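Local coordinates for possible sortase-like protein (Corynebacterium diphtheriae, PDB 5UUS) that probably acts as a class E sortase, a membrane-bound cysteine transpeptidase of the kind that cleaves sorting signals and attaches proteins to the cell surface, at residues A[123-128]-A[135-140]; A[152-157]-A[184-189]; A[143-148]-A[210-215]; A[110-115]-A[119-124]; A[82-87]-A[173-178]. All blocks are in the same frame, centred on the assembly; numbering follows the deposited sequence.

Contact 1: residues A[123-128]-A[135-140]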
# COMPACT_ATOMS: atom_id res chain seq x y z
N VAL A 123 -2.71 -0.28 -8.00
CA VAL A 123 -1.36 -0.18 -8.53
C VAL A 123 -1.30 0.89 -9.62
O VAL A 123 -2.14 0.93 -10.54
CB VAL A 123 -0.88 -1.55 -9.06
CG1 VAL A 123 0.48 -1.41 -9.72
CG2 VAL A 123 -0.83 -2.58 -7.92
N MET A 124 -0.33 1.78 -9.49
CA MET A 124 -0.19 2.88 -10.44
C MET A 124 0.42 2.43 -11.77
O MET A 124 1.01 1.36 -11.84
CB MET A 124 0.66 3.99 -9.81
CG MET A 124 -0.17 4.78 -8.70
SD MET A 124 0.92 5.90 -7.82
CE MET A 124 1.38 7.06 -9.11
N PRO A 125 0.30 3.24 -12.83
CA PRO A 125 0.92 2.81 -14.11
C PRO A 125 2.42 2.48 -14.01
O PRO A 125 3.20 3.20 -13.38
CB PRO A 125 0.69 4.02 -15.02
CG PRO A 125 -0.56 4.66 -14.47
CD PRO A 125 -0.47 4.49 -12.97
N VAL A 126 2.81 1.37 -14.65
CA VAL A 126 4.18 0.88 -14.63
C VAL A 126 4.92 1.18 -15.95
O VAL A 126 4.47 0.78 -17.02
CB VAL A 126 4.18 -0.65 -14.36
CG1 VAL A 126 5.59 -1.20 -14.36
CG2 VAL A 126 3.46 -0.95 -13.03
N ASP A 127 6.02 1.92 -15.86
CA ASP A 127 6.95 2.18 -16.97
C ASP A 127 6.40 3.08 -18.08
O ASP A 127 7.16 3.69 -18.83
CB ASP A 127 7.45 0.86 -17.59
CG ASP A 127 8.31 0.03 -16.65
OD1 ASP A 127 8.81 0.58 -15.65
OD2 ASP A 127 8.49 -1.18 -16.92
N SER A 128 5.08 3.16 -18.22
CA SER A 128 4.50 3.98 -19.28
C SER A 128 4.61 5.48 -18.98
O SER A 128 4.87 5.86 -17.85
CB SER A 128 3.05 3.58 -19.52
OG SER A 128 2.36 3.50 -18.30
N ASP A 135 -4.11 6.84 -20.24
CA ASP A 135 -5.12 5.87 -20.59
C ASP A 135 -5.15 4.72 -19.58
O ASP A 135 -6.22 4.22 -19.24
CB ASP A 135 -4.88 5.32 -22.00
CG ASP A 135 -5.03 6.39 -23.08
OD1 ASP A 135 -5.77 7.38 -22.87
OD2 ASP A 135 -4.40 6.21 -24.14
N GLU A 136 -3.98 4.30 -19.12
CA GLU A 136 -3.96 3.21 -18.14
C GLU A 136 -4.53 3.68 -16.80
O GLU A 136 -5.25 2.93 -16.12
CB GLU A 136 -2.54 2.68 -17.96
CG GLU A 136 -2.03 1.91 -19.17
CD GLU A 136 -0.58 1.50 -19.05
OE1 GLU A 136 0.07 1.86 -18.05
OE2 GLU A 136 -0.10 0.82 -19.98
N ALA A 137 -4.22 4.91 -16.43
CA ALA A 137 -4.68 5.46 -15.18
C ALA A 137 -6.19 5.70 -15.22
O ALA A 137 -6.89 5.51 -14.22
CB ALA A 137 -3.94 6.74 -14.86
N MET A 138 -6.70 6.06 -16.39
CA MET A 138 -8.13 6.28 -16.58
C MET A 138 -8.97 5.02 -16.40
O MET A 138 -10.18 5.09 -16.29
CB MET A 138 -8.40 6.88 -17.96
CG MET A 138 -8.06 8.35 -18.06
SD MET A 138 -9.08 9.33 -16.95
CE MET A 138 -10.71 8.76 -17.43
N GLY A 139 -8.31 3.86 -16.37
CA GLY A 139 -9.00 2.61 -16.14
C GLY A 139 -9.54 2.41 -14.73
O GLY A 139 -10.45 1.62 -14.53
N CYS A 140 -8.99 3.12 -13.74
CA CYS A 140 -9.45 2.91 -12.36
C CYS A 140 -9.32 4.12 -11.44
O CYS A 140 -9.80 4.09 -10.32
CB CYS A 140 -8.70 1.73 -11.72
SG CYS A 140 -6.92 1.94 -11.68
O HOH W 1 1.36 -0.13 -16.66
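Pro125 and Ala137 are the closest backbone points, their CA atoms 6.3 Å apart, where the loop leaving strand 117-123 runs past the last part of the helix that it leads into. The apolar half of the contact is small: CG of the Pro125 ring rests on the methyl of Ala137, with CG and CB 4.0 Å apart. Beside it, one carboxylate oxygen does the polar work. The Glu136 chain is extended beyond CG and reaches back along the sequence, bringing OE1 to within 2.8 Å of Ser128 OG. The serine hydroxyl donates this bond from above the carboxylate plane, 48° out of it. Its chi1 of 47° tucks OG between the backbone N and the carbonyl carbon of Ser128, and from there it faces the helix. A water donates to the same Glu136 OE1 at 2.7 Å and accepts the amide hydrogen of Val126 N at 2.9 Å. Two donors thus converge on OE1, one from a side chain and the other relaying a backbone N-H. Arg133 packs on Pro125 and Ser128, and Ile149 of the next helix also covers the proline. Cys140 is joined by a disulfide to Cys107, tying the segment beyond the helix back to the chain ahead of strand 109-114. The arrangement is a strand-loop-helix connection, in which the helix clasps the loop preceding it at the margin of the sortase beta barrel.

Contact 2: residues A[152-157]-A[184-189]. With EDO (1,2-ethanediol), chain G.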
# COMPACT_ATOMS: atom_id res chain seq x y z
N GLY A 152 1.20 15.87 -13.37
CA GLY A 152 1.17 16.63 -12.13
C GLY A 152 2.16 16.14 -11.11
O GLY A 152 3.27 15.68 -11.44
N ASP A 153 1.78 16.24 -9.84
CA ASP A 153 2.70 15.93 -8.75
C ASP A 153 3.15 14.46 -8.72
O ASP A 153 4.13 14.12 -8.07
CB ASP A 153 2.05 16.30 -7.42
CG ASP A 153 1.77 17.79 -7.32
OD1 ASP A 153 2.47 18.59 -7.97
OD2 ASP A 153 0.84 18.17 -6.60
N TYR A 154 2.41 13.60 -9.40
CA TYR A 154 2.70 12.17 -9.39
C TYR A 154 3.25 11.69 -10.75
O TYR A 154 3.33 10.49 -11.02
CB TYR A 154 1.42 11.42 -8.96
CG TYR A 154 1.12 11.68 -7.49
CD1 TYR A 154 0.41 12.82 -7.09
CD2 TYR A 154 1.62 10.84 -6.49
CE1 TYR A 154 0.17 13.08 -5.75
CE2 TYR A 154 1.38 11.11 -5.13
CZ TYR A 154 0.66 12.23 -4.78
OH TYR A 154 0.43 12.51 -3.45
N GLU A 155 3.64 12.63 -11.60
CA GLU A 155 4.14 12.28 -12.93
C GLU A 155 5.39 11.38 -12.85
O GLU A 155 5.52 10.41 -13.60
CB GLU A 155 4.46 13.54 -13.73
CG GLU A 155 5.29 13.24 -14.99
CD GLU A 155 5.43 14.46 -15.90
OE1 GLU A 155 4.95 15.57 -15.53
OE2 GLU A 155 6.01 14.30 -17.00
N HIS A 156 6.28 11.66 -11.90
CA HIS A 156 7.53 10.90 -11.76
C HIS A 156 7.37 9.55 -11.04
O HIS A 156 8.33 8.80 -10.90
CB HIS A 156 8.54 11.76 -11.00
CG HIS A 156 8.18 11.96 -9.57
ND1 HIS A 156 7.21 12.86 -9.16
CD2 HIS A 156 8.63 11.36 -8.44
CE1 HIS A 156 7.10 12.81 -7.84
NE2 HIS A 156 7.93 11.89 -7.39
N VAL A 157 6.17 9.23 -10.56
CA VAL A 157 6.02 8.06 -9.68
C VAL A 157 5.66 6.82 -10.47
O VAL A 157 4.54 6.70 -10.96
CB VAL A 157 4.95 8.30 -8.59
CG1 VAL A 157 4.86 7.07 -7.67
CG2 VAL A 157 5.28 9.58 -7.78
N PRO A 184 -2.25 18.34 2.86
CA PRO A 184 -3.62 18.03 2.43
C PRO A 184 -3.78 17.93 0.92
O PRO A 184 -4.79 17.41 0.48
CB PRO A 184 -4.45 19.20 2.99
CG PRO A 184 -3.49 20.30 3.10
CD PRO A 184 -2.21 19.62 3.58
N GLY A 185 -2.80 18.40 0.14
CA GLY A 185 -2.90 18.31 -1.30
C GLY A 185 -2.48 16.96 -1.88
O GLY A 185 -2.64 16.72 -3.08
N MET A 186 -1.95 16.08 -1.04
CA MET A 186 -1.46 14.78 -1.51
C MET A 186 -2.58 13.76 -1.69
O MET A 186 -3.59 13.79 -1.00
CB MET A 186 -0.43 14.22 -0.54
CG MET A 186 0.85 15.02 -0.45
SD MET A 186 1.82 14.37 0.92
CE MET A 186 3.27 15.39 0.74
N GLU A 187 -2.40 12.87 -2.67
CA GLU A 187 -3.16 11.62 -2.72
C GLU A 187 -2.69 10.69 -1.60
O GLU A 187 -1.64 10.90 -1.00
CB GLU A 187 -2.98 10.93 -4.08
CG GLU A 187 -3.39 11.80 -5.26
CD GLU A 187 -4.88 12.15 -5.25
OE1 GLU A 187 -5.71 11.30 -4.84
OE2 GLU A 187 -5.22 13.28 -5.65
N GLY A 188 -3.46 9.64 -1.34
CA GLY A 188 -2.98 8.57 -0.52
C GLY A 188 -2.18 7.61 -1.39
O GLY A 188 -2.66 7.13 -2.43
N ILE A 189 -0.96 7.33 -0.95
CA ILE A 189 -0.15 6.32 -1.60
C ILE A 189 0.07 5.14 -0.67
O ILE A 189 0.22 5.32 0.54
CB ILE A 189 1.20 6.91 -2.02
CG1 ILE A 189 0.96 7.94 -3.12
CG2 ILE A 189 2.14 5.78 -2.56
CD1 ILE A 189 0.64 7.33 -4.47
C1 EDO G . -0.95 20.23 -8.47
O1 EDO G . -0.31 20.97 -9.53
C2 EDO G . -1.72 19.02 -9.02
O2 EDO G . -0.86 17.87 -9.17
O HOH W 2 1.37 11.16 -1.66
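Tyr154 sends its ring toward Glu187 and Ile189 because CG stands anti to the carbonyl carbon (chi1 -70°). Ile189 sets CG1 the same way, which brings its longer branch alongside the ring. CE2 of the phenol lies 3.8 Å from Ile189 CG1, the isoleucine branch running counter to the ring's own direction, and across the ring CE1 is 3.8 Å from Glu187 CG; both partners lie to the same side of the ring plane. The glutamate makes this touch with its aliphatic part alone: a bend at chi2 (-64°) leads the carboxylate away from the ring, to a salt bridge with Arg148. At the end of the phenol the hydroxyl takes a bond from the backbone. Glu187 N donates to Tyr154 OH at 3.0 Å, a weak bond because it is strongly bent. The Met186 side chain stands nearly perpendicular to the ring direction, and its CB is 3.5 Å from Tyr154 OH. A water modelled in the ring plane by the hydroxyl is too close to be taken at face value. Two type I turns, from Gly152 to Glu155 and from Tyr154 to Val157, shape the loop that presents the ring. At the first, Asp153 N donates to O2 of an ethanediol molecule at 3.2 Å, and Asp153 OD2 pairs with Arg148. The phenol therefore spans from the loop after helix 143-151 to the beginning of strand 188-193, with Met210 of strand 204-216 and Leu174 of a further loop also packed against it.

Contact 3: residues A[143-148]-A[210-215]. With EDO (1,2-ethanediol), chain G.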
# COMPACT_ATOMS: atom_id res chain seq x y z
N PRO A 143 -10.59 11.15 -13.11
CA PRO A 143 -9.94 11.91 -14.19
C PRO A 143 -8.92 12.86 -13.60
O PRO A 143 -7.85 13.05 -14.17
CB PRO A 143 -11.09 12.64 -14.88
CG PRO A 143 -12.32 12.40 -14.02
CD PRO A 143 -12.06 11.18 -13.21
N GLU A 144 -9.23 13.42 -12.44
CA GLU A 144 -8.30 14.29 -11.72
C GLU A 144 -7.03 13.55 -11.27
O GLU A 144 -5.91 14.04 -11.46
CB GLU A 144 -9.00 14.93 -10.52
CG GLU A 144 -10.18 15.85 -10.91
CD GLU A 144 -11.47 15.11 -11.33
OE1 GLU A 144 -11.61 13.89 -11.06
OE2 GLU A 144 -12.34 15.75 -11.94
N GLN A 145 -7.18 12.38 -10.66
CA GLN A 145 -6.00 11.57 -10.34
C GLN A 145 -5.19 11.22 -11.60
O GLN A 145 -3.96 11.30 -11.59
CB GLN A 145 -6.40 10.29 -9.62
CG GLN A 145 -6.83 10.54 -8.17
CD GLN A 145 -7.30 9.25 -7.52
OE1 GLN A 145 -8.02 8.48 -8.13
NE2 GLN A 145 -6.91 9.04 -6.26
N ALA A 146 -5.87 10.85 -12.68
CA ALA A 146 -5.16 10.50 -13.91
C ALA A 146 -4.30 11.65 -14.40
O ALA A 146 -3.19 11.43 -14.91
CB ALA A 146 -6.14 10.07 -14.97
N GLU A 147 -4.80 12.88 -14.26
CA GLU A 147 -4.03 14.04 -14.70
C GLU A 147 -2.82 14.25 -13.83
O GLU A 147 -1.73 14.50 -14.34
CB GLU A 147 -4.87 15.31 -14.73
CG GLU A 147 -5.90 15.31 -15.84
CD GLU A 147 -6.69 16.61 -15.92
OE1 GLU A 147 -6.15 17.66 -15.49
OE2 GLU A 147 -7.84 16.57 -16.40
N ARG A 148 -3.01 14.16 -12.51
CA ARG A 148 -1.89 14.26 -11.58
C ARG A 148 -0.82 13.18 -11.81
O ARG A 148 0.37 13.45 -11.73
CB ARG A 148 -2.38 14.17 -10.14
CG ARG A 148 -3.44 15.19 -9.77
CD ARG A 148 -3.66 15.14 -8.26
NE ARG A 148 -2.56 15.83 -7.58
CZ ARG A 148 -2.42 15.91 -6.25
NH1 ARG A 148 -1.40 16.60 -5.76
NH2 ARG A 148 -3.27 15.31 -5.43
N MET A 210 -2.14 3.85 -5.53
CA MET A 210 -2.79 5.08 -5.13
C MET A 210 -4.20 4.79 -4.59
O MET A 210 -4.94 3.96 -5.14
CB MET A 210 -2.84 6.07 -6.30
CG MET A 210 -3.59 7.37 -5.98
SD MET A 210 -3.48 8.63 -7.26
CE MET A 210 -1.71 9.03 -7.17
N LEU A 211 -4.57 5.53 -3.54
CA LEU A 211 -5.82 5.33 -2.81
C LEU A 211 -7.03 5.81 -3.61
O LEU A 211 -7.06 6.96 -4.07
CB LEU A 211 -5.77 6.07 -1.47
CG LEU A 211 -6.97 6.01 -0.52
CD1 LEU A 211 -7.04 4.63 0.13
CD2 LEU A 211 -6.79 7.07 0.57
N THR A 212 -8.03 4.93 -3.74
CA THR A 212 -9.24 5.23 -4.52
C THR A 212 -10.51 5.10 -3.67
O THR A 212 -11.53 5.68 -4.00
CB THR A 212 -9.39 4.28 -5.75
OG1 THR A 212 -9.52 2.93 -5.30
CG2 THR A 212 -8.16 4.38 -6.69
N GLU A 213 -10.43 4.32 -2.59
CA GLU A 213 -11.53 4.22 -1.62
C GLU A 213 -11.03 4.21 -0.19
O GLU A 213 -10.00 3.59 0.10
CB GLU A 213 -12.35 2.95 -1.82
CG GLU A 213 -13.13 2.81 -3.08
CD GLU A 213 -13.89 1.48 -3.09
OE1 GLU A 213 -14.83 1.30 -2.27
OE2 GLU A 213 -13.51 0.59 -3.89
N HIS A 214 -11.76 4.87 0.71
CA HIS A 214 -11.45 4.79 2.15
C HIS A 214 -12.71 5.11 2.96
O HIS A 214 -13.26 6.20 2.82
CB HIS A 214 -10.31 5.74 2.57
CG HIS A 214 -9.99 5.69 4.04
ND1 HIS A 214 -9.43 4.58 4.64
CD2 HIS A 214 -10.17 6.61 5.02
CE1 HIS A 214 -9.27 4.82 5.93
NE2 HIS A 214 -9.71 6.04 6.19
N PHE A 215 -13.19 4.16 3.76
CA PHE A 215 -14.45 4.37 4.49
C PHE A 215 -14.46 3.56 5.79
O PHE A 215 -13.70 2.58 5.92
CB PHE A 215 -15.66 4.02 3.60
CG PHE A 215 -15.65 2.62 3.07
CD1 PHE A 215 -16.21 1.58 3.80
CD2 PHE A 215 -15.09 2.35 1.83
CE1 PHE A 215 -16.20 0.28 3.31
CE2 PHE A 215 -15.07 1.05 1.33
CZ PHE A 215 -15.63 0.02 2.07
C1 EDO G . -0.95 20.23 -8.47
O1 EDO G . -0.31 20.97 -9.53
C2 EDO G . -1.72 19.02 -9.02
O2 EDO G . -0.86 17.87 -9.17
O HOH W 3 -10.32 7.46 -6.53
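Gln145 meets Leu211 through its amide nitrogen: NE2 donates to the main-chain O of Leu211 at 3.0 Å, with an N-H...O angle of 148°. The acceptor lies in the plane of the glutamine amide. Met210 runs past the same side chain in the opposite direction; with CG anti to the backbone N (chi1 177°) and chi2 extended, it carries SD alongside the glutamine, 3.6 Å from Gln145 NE2 and 4.0 Å from Gln145 CG. At the other end of the amide, Gln145 OE1 accepts from a water at 3.0 Å, and this water reaches Thr212 O more weakly. Helix 143-148 runs nearly antiparallel to strand 210-215, at 169° and 11.0 Å between axes, a helix laid over a strand of the sortase sheet with one long polar side chain bridging the gap. Just past the bridge the strand is irregular: Thr212 and Glu213 both face Val120, a classic beta bulge. Glu187 OE1 is a second acceptor for Gln145 NE2, so NE2 is shared between the strand carbonyl of Leu211 and the carboxylate of Glu187, just ahead of strand 188-193. One helical turn along, the guanidinium of Arg148 donates to Gly185 O. At its edge, Arg148 NE donates to O2 of the ethanediol at 3.1 Å.

Contact 4: residues A[110-115]-A[119-124]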
# COMPACT_ATOMS: atom_id res chain seq x y z
N ILE A 110 -5.18 -3.39 -4.06
CA ILE A 110 -4.63 -3.84 -2.80
C ILE A 110 -5.64 -3.35 -1.74
O ILE A 110 -5.84 -2.15 -1.59
CB ILE A 110 -3.24 -3.26 -2.51
CG1 ILE A 110 -2.32 -3.31 -3.77
CG2 ILE A 110 -2.64 -3.90 -1.23
CD1 ILE A 110 -2.06 -4.66 -4.24
N VAL A 111 -6.27 -4.27 -1.02
CA VAL A 111 -7.27 -3.90 -0.03
C VAL A 111 -6.67 -3.98 1.36
O VAL A 111 -6.04 -4.98 1.71
CB VAL A 111 -8.52 -4.78 -0.13
CG1 VAL A 111 -9.57 -4.32 0.89
CG2 VAL A 111 -9.09 -4.73 -1.55
N VAL A 112 -6.84 -2.92 2.14
CA VAL A 112 -6.27 -2.84 3.49
C VAL A 112 -7.38 -2.57 4.50
O VAL A 112 -8.15 -1.62 4.39
CB VAL A 112 -5.19 -1.75 3.58
CG1 VAL A 112 -4.48 -1.80 4.93
CG2 VAL A 112 -4.16 -1.96 2.46
N GLU A 113 -7.45 -3.45 5.48
CA GLU A 113 -8.42 -3.36 6.53
C GLU A 113 -7.75 -2.94 7.83
O GLU A 113 -6.71 -3.52 8.21
CB GLU A 113 -9.09 -4.72 6.69
CG GLU A 113 -10.13 -4.82 7.72
CD GLU A 113 -10.49 -6.28 8.00
OE1 GLU A 113 -9.84 -7.21 7.43
OE2 GLU A 113 -11.42 -6.47 8.79
N THR A 114 -8.31 -1.96 8.53
CA THR A 114 -7.92 -1.75 9.91
C THR A 114 -9.08 -2.11 10.84
O THR A 114 -10.15 -2.52 10.38
CB THR A 114 -7.46 -0.30 10.17
OG1 THR A 114 -8.60 0.55 10.21
CG2 THR A 114 -6.49 0.16 9.09
N ARG A 115 -8.90 -1.93 12.14
CA ARG A 115 -10.02 -2.18 13.06
C ARG A 115 -11.24 -1.23 12.85
O ARG A 115 -12.35 -1.55 13.26
CB ARG A 115 -9.52 -2.11 14.49
CG ARG A 115 -8.55 -3.26 14.82
CD ARG A 115 -8.01 -3.07 16.23
NE ARG A 115 -7.05 -4.07 16.69
CZ ARG A 115 -7.33 -5.33 17.02
NH1 ARG A 115 -8.56 -5.83 16.89
NH2 ARG A 115 -6.35 -6.13 17.45
N SER A 119 -9.72 0.35 3.13
CA SER A 119 -9.07 1.19 2.13
C SER A 119 -8.83 0.33 0.88
O SER A 119 -8.51 -0.85 0.99
CB SER A 119 -7.72 1.74 2.62
OG SER A 119 -7.87 2.45 3.83
N VAL A 120 -9.01 0.93 -0.29
CA VAL A 120 -8.65 0.27 -1.53
C VAL A 120 -7.60 1.13 -2.19
O VAL A 120 -7.85 2.30 -2.47
CB VAL A 120 -9.84 0.10 -2.47
CG1 VAL A 120 -9.38 -0.51 -3.81
CG2 VAL A 120 -10.91 -0.76 -1.80
N TYR A 121 -6.44 0.53 -2.42
CA TYR A 121 -5.40 1.13 -3.26
C TYR A 121 -5.32 0.41 -4.60
O TYR A 121 -5.63 -0.77 -4.70
CB TYR A 121 -4.05 1.07 -2.57
CG TYR A 121 -3.93 1.85 -1.29
CD1 TYR A 121 -4.30 1.28 -0.07
CD2 TYR A 121 -3.41 3.15 -1.29
CE1 TYR A 121 -4.16 2.00 1.13
CE2 TYR A 121 -3.27 3.87 -0.09
CZ TYR A 121 -3.65 3.28 1.11
OH TYR A 121 -3.50 3.97 2.30
N ARG A 122 -4.89 1.12 -5.64
CA ARG A 122 -4.74 0.50 -6.94
C ARG A 122 -3.36 0.78 -7.52
O ARG A 122 -2.87 1.90 -7.46
CB ARG A 122 -5.86 0.96 -7.86
CG ARG A 122 -7.21 0.48 -7.35
CD ARG A 122 -8.16 0.20 -8.46
NE ARG A 122 -9.43 -0.32 -7.95
CZ ARG A 122 -9.88 -1.55 -8.18
NH1 ARG A 122 -9.17 -2.40 -8.93
NH2 ARG A 122 -11.04 -1.92 -7.67
N VAL A 123 -2.71 -0.28 -8.00
CA VAL A 123 -1.36 -0.18 -8.53
C VAL A 123 -1.30 0.89 -9.62
O VAL A 123 -2.14 0.93 -10.54
CB VAL A 123 -0.88 -1.55 -9.06
CG1 VAL A 123 0.48 -1.41 -9.72
CG2 VAL A 123 -0.83 -2.58 -7.92
N MET A 124 -0.33 1.78 -9.49
CA MET A 124 -0.19 2.88 -10.44
C MET A 124 0.42 2.43 -11.77
O MET A 124 1.01 1.36 -11.84
CB MET A 124 0.66 3.99 -9.81
CG MET A 124 -0.17 4.78 -8.70
SD MET A 124 0.92 5.90 -7.82
CE MET A 124 1.38 7.06 -9.11
O HOH W 4 -8.13 0.75 5.95
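The beta hairpin of strands 109-114 and 117-123, part of the sortase barrel, pairs Ile110 with Tyr121 and Val112 with Ser119 as hydrogen-bonded partners, leaving Val111 and Val120 as the non-hydrogen-bonded pair between them. Ile110 N gives to Tyr121 O at 2.7 Å and Ser119 N to Val112 O at 2.8 Å, each bond matched by its reciprocal. The strands run antiparallel with their axes at 156°. Ile110, Val112, Ser119 and Tyr121 occupy one face. There Tyr121, its CG anti to the carbonyl carbon (chi1 -64°), takes its ring diagonally to Val112, whose CG2 comes within 4.1 Å of CD1. Met190 of strand 188-193 packs on Ile110, Val112 and this ring, while Tyr121 OH is hydrogen-bonded to Gly80 N. The opposite face carries Val111 and Val120, with their CG2 methyls 4.4 Å apart. Between the strands, Ser119 O also receives a CA-H...O contact from Val111 CA at 3.4 Å. A water donates to Val112 O at 2.8 Å and lies 2.7 Å from Ser119 OG, which is hydrogen-bonded to His214 as well. Val112 O thus takes both an amide and a water proton, so that polar groups at the turn-side end stay satisfied although both residues are buried.

Contact 5: residues A[82-87]-A[173-178]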
# COMPACT_ATOMS: atom_id res chain seq x y z
N ARG A 82 -3.60 10.67 3.49
CA ARG A 82 -2.87 11.37 2.44
C ARG A 82 -1.39 11.33 2.79
O ARG A 82 -1.02 11.50 3.96
CB ARG A 82 -3.39 12.81 2.33
CG ARG A 82 -4.88 12.86 1.94
CD ARG A 82 -5.34 14.30 1.72
NE ARG A 82 -6.78 14.40 1.46
CZ ARG A 82 -7.34 14.45 0.26
NH1 ARG A 82 -6.60 14.42 -0.85
NH2 ARG A 82 -8.66 14.53 0.16
N GLY A 83 -0.55 11.06 1.80
CA GLY A 83 0.86 10.78 2.05
C GLY A 83 1.17 9.38 1.59
O GLY A 83 0.63 8.92 0.57
N ASN A 84 2.01 8.67 2.33
CA ASN A 84 2.52 7.37 1.89
C ASN A 84 2.47 6.34 3.01
O ASN A 84 3.17 6.46 4.02
CB ASN A 84 3.95 7.56 1.35
CG ASN A 84 4.47 6.36 0.58
OD1 ASN A 84 3.85 5.28 0.54
ND2 ASN A 84 5.64 6.54 -0.03
N PHE A 85 1.60 5.35 2.86
CA PHE A 85 1.51 4.24 3.80
C PHE A 85 2.46 3.13 3.28
O PHE A 85 2.14 2.47 2.31
CB PHE A 85 0.05 3.77 3.91
CG PHE A 85 -0.11 2.39 4.49
CD1 PHE A 85 0.33 2.11 5.78
CD2 PHE A 85 -0.72 1.38 3.75
CE1 PHE A 85 0.20 0.81 6.31
CE2 PHE A 85 -0.86 0.08 4.28
CZ PHE A 85 -0.38 -0.19 5.57
N ALA A 86 3.62 2.96 3.93
CA ALA A 86 4.68 2.07 3.43
C ALA A 86 4.87 0.82 4.28
O ALA A 86 4.88 0.89 5.52
CB ALA A 86 6.01 2.83 3.32
N VAL A 87 5.03 -0.33 3.62
CA VAL A 87 5.29 -1.58 4.30
C VAL A 87 6.41 -2.35 3.59
O VAL A 87 6.61 -2.22 2.37
CB VAL A 87 4.03 -2.49 4.38
CG1 VAL A 87 2.91 -1.81 5.17
CG2 VAL A 87 3.56 -2.88 2.99
N ALA A 173 6.36 10.91 2.12
CA ALA A 173 4.93 11.21 1.99
C ALA A 173 4.55 11.40 0.52
O ALA A 173 3.55 10.88 0.05
CB ALA A 173 4.59 12.45 2.79
N LEU A 174 5.39 12.14 -0.21
CA LEU A 174 5.30 12.20 -1.65
C LEU A 174 6.49 11.40 -2.18
O LEU A 174 7.64 11.84 -2.05
CB LEU A 174 5.34 13.65 -2.14
CG LEU A 174 5.33 13.85 -3.65
CD1 LEU A 174 4.01 13.32 -4.22
CD2 LEU A 174 5.52 15.32 -4.02
N PRO A 175 6.22 10.20 -2.76
CA PRO A 175 7.33 9.26 -3.01
C PRO A 175 8.40 9.78 -3.97
O PRO A 175 8.09 10.56 -4.89
CB PRO A 175 6.64 8.02 -3.60
CG PRO A 175 5.20 8.37 -3.81
CD PRO A 175 4.89 9.63 -3.03
N GLU A 176 9.64 9.38 -3.71
CA GLU A 176 10.82 9.78 -4.50
C GLU A 176 10.98 11.30 -4.64
O GLU A 176 11.38 11.80 -5.69
CB GLU A 176 10.78 9.12 -5.87
CG GLU A 176 10.92 7.59 -5.77
CD GLU A 176 9.58 6.90 -5.75
OE1 GLU A 176 8.71 7.24 -6.59
OE2 GLU A 176 9.39 6.01 -4.89
N THR A 177 10.64 12.01 -3.57
CA THR A 177 10.88 13.45 -3.45
C THR A 177 11.44 13.75 -2.08
O THR A 177 11.49 12.87 -1.23
CB THR A 177 9.59 14.30 -3.59
OG1 THR A 177 8.80 14.19 -2.39
CG2 THR A 177 8.79 13.84 -4.80
N ASP A 178 11.77 15.01 -1.85
CA ASP A 178 12.24 15.47 -0.54
C ASP A 178 11.11 15.99 0.36
O ASP A 178 11.37 16.68 1.36
CB ASP A 178 13.30 16.57 -0.73
CG ASP A 178 12.75 17.80 -1.49
OD1 ASP A 178 11.64 17.73 -2.06
OD2 ASP A 178 13.45 18.85 -1.52
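Asn84 meets Ala173 and Pro175 with successive parts of its side chain. CB begins against the Ala173 backbone, 3.6 Å from its O and 3.8 Å from its CA. From there CG lies anti to the backbone N (chi1 -167°), and the amide extends obliquely across the proline. Its nitrogen, ND2, touches Pro175 CB at 4.0 Å, but the polar partners of the group lie beyond the two segments: ND2 donates to Ser172 O and, weakly, to Thr170 O, while OD1 is hydrogen-bonded to Thr191. The buried amide is thereby held at both ends, which fixes its rotation. Next to it Gly83 comes close to the same alanine, the two CA atoms 4.1 Å apart. Gly83 CA makes a CA-H...O contact with Ala173 O at 3.4 Å. With phi at 118°, Gly83 adopts a backbone shape that a side chain would jam against the preceding carbonyl. Pro175 belongs to a type II turn, Leu174 to Thr177, that reverses the chain, braced by Thr177 OG1 donating to Leu174 O at 2.6 Å. Pro175 O in turn accepts from His156. The contact thus presses the long loop between strands 160-163 and 188-193 onto the start of strand 83-88, which lies in the sheet between the parallel strand 188-193 and the antiparallel strand 71-72.

How the contacts relate
Contact 2 is the middle of the series: its centre is about 9 Å from those of contact 3 and contact 5. Strand 188-193 lies between strands 83-88 and 204-216, so backbone pairing carries contact 5 through contact 2 to contact 3, and the hairpin of contact 4 continues the sheet from strand 204-216. Contacts 1 and 4 share Val123 and Met124, and Met124 packs on Ile189 of contact 2, with SD 3.7 Å from CD1. Contacts 2 and 3 share the ethanediol, probably a crystallisation additive. None includes the predicted catalytic pair, but strands 83-88 and 188-193 lead directly toward His90 and Cys195.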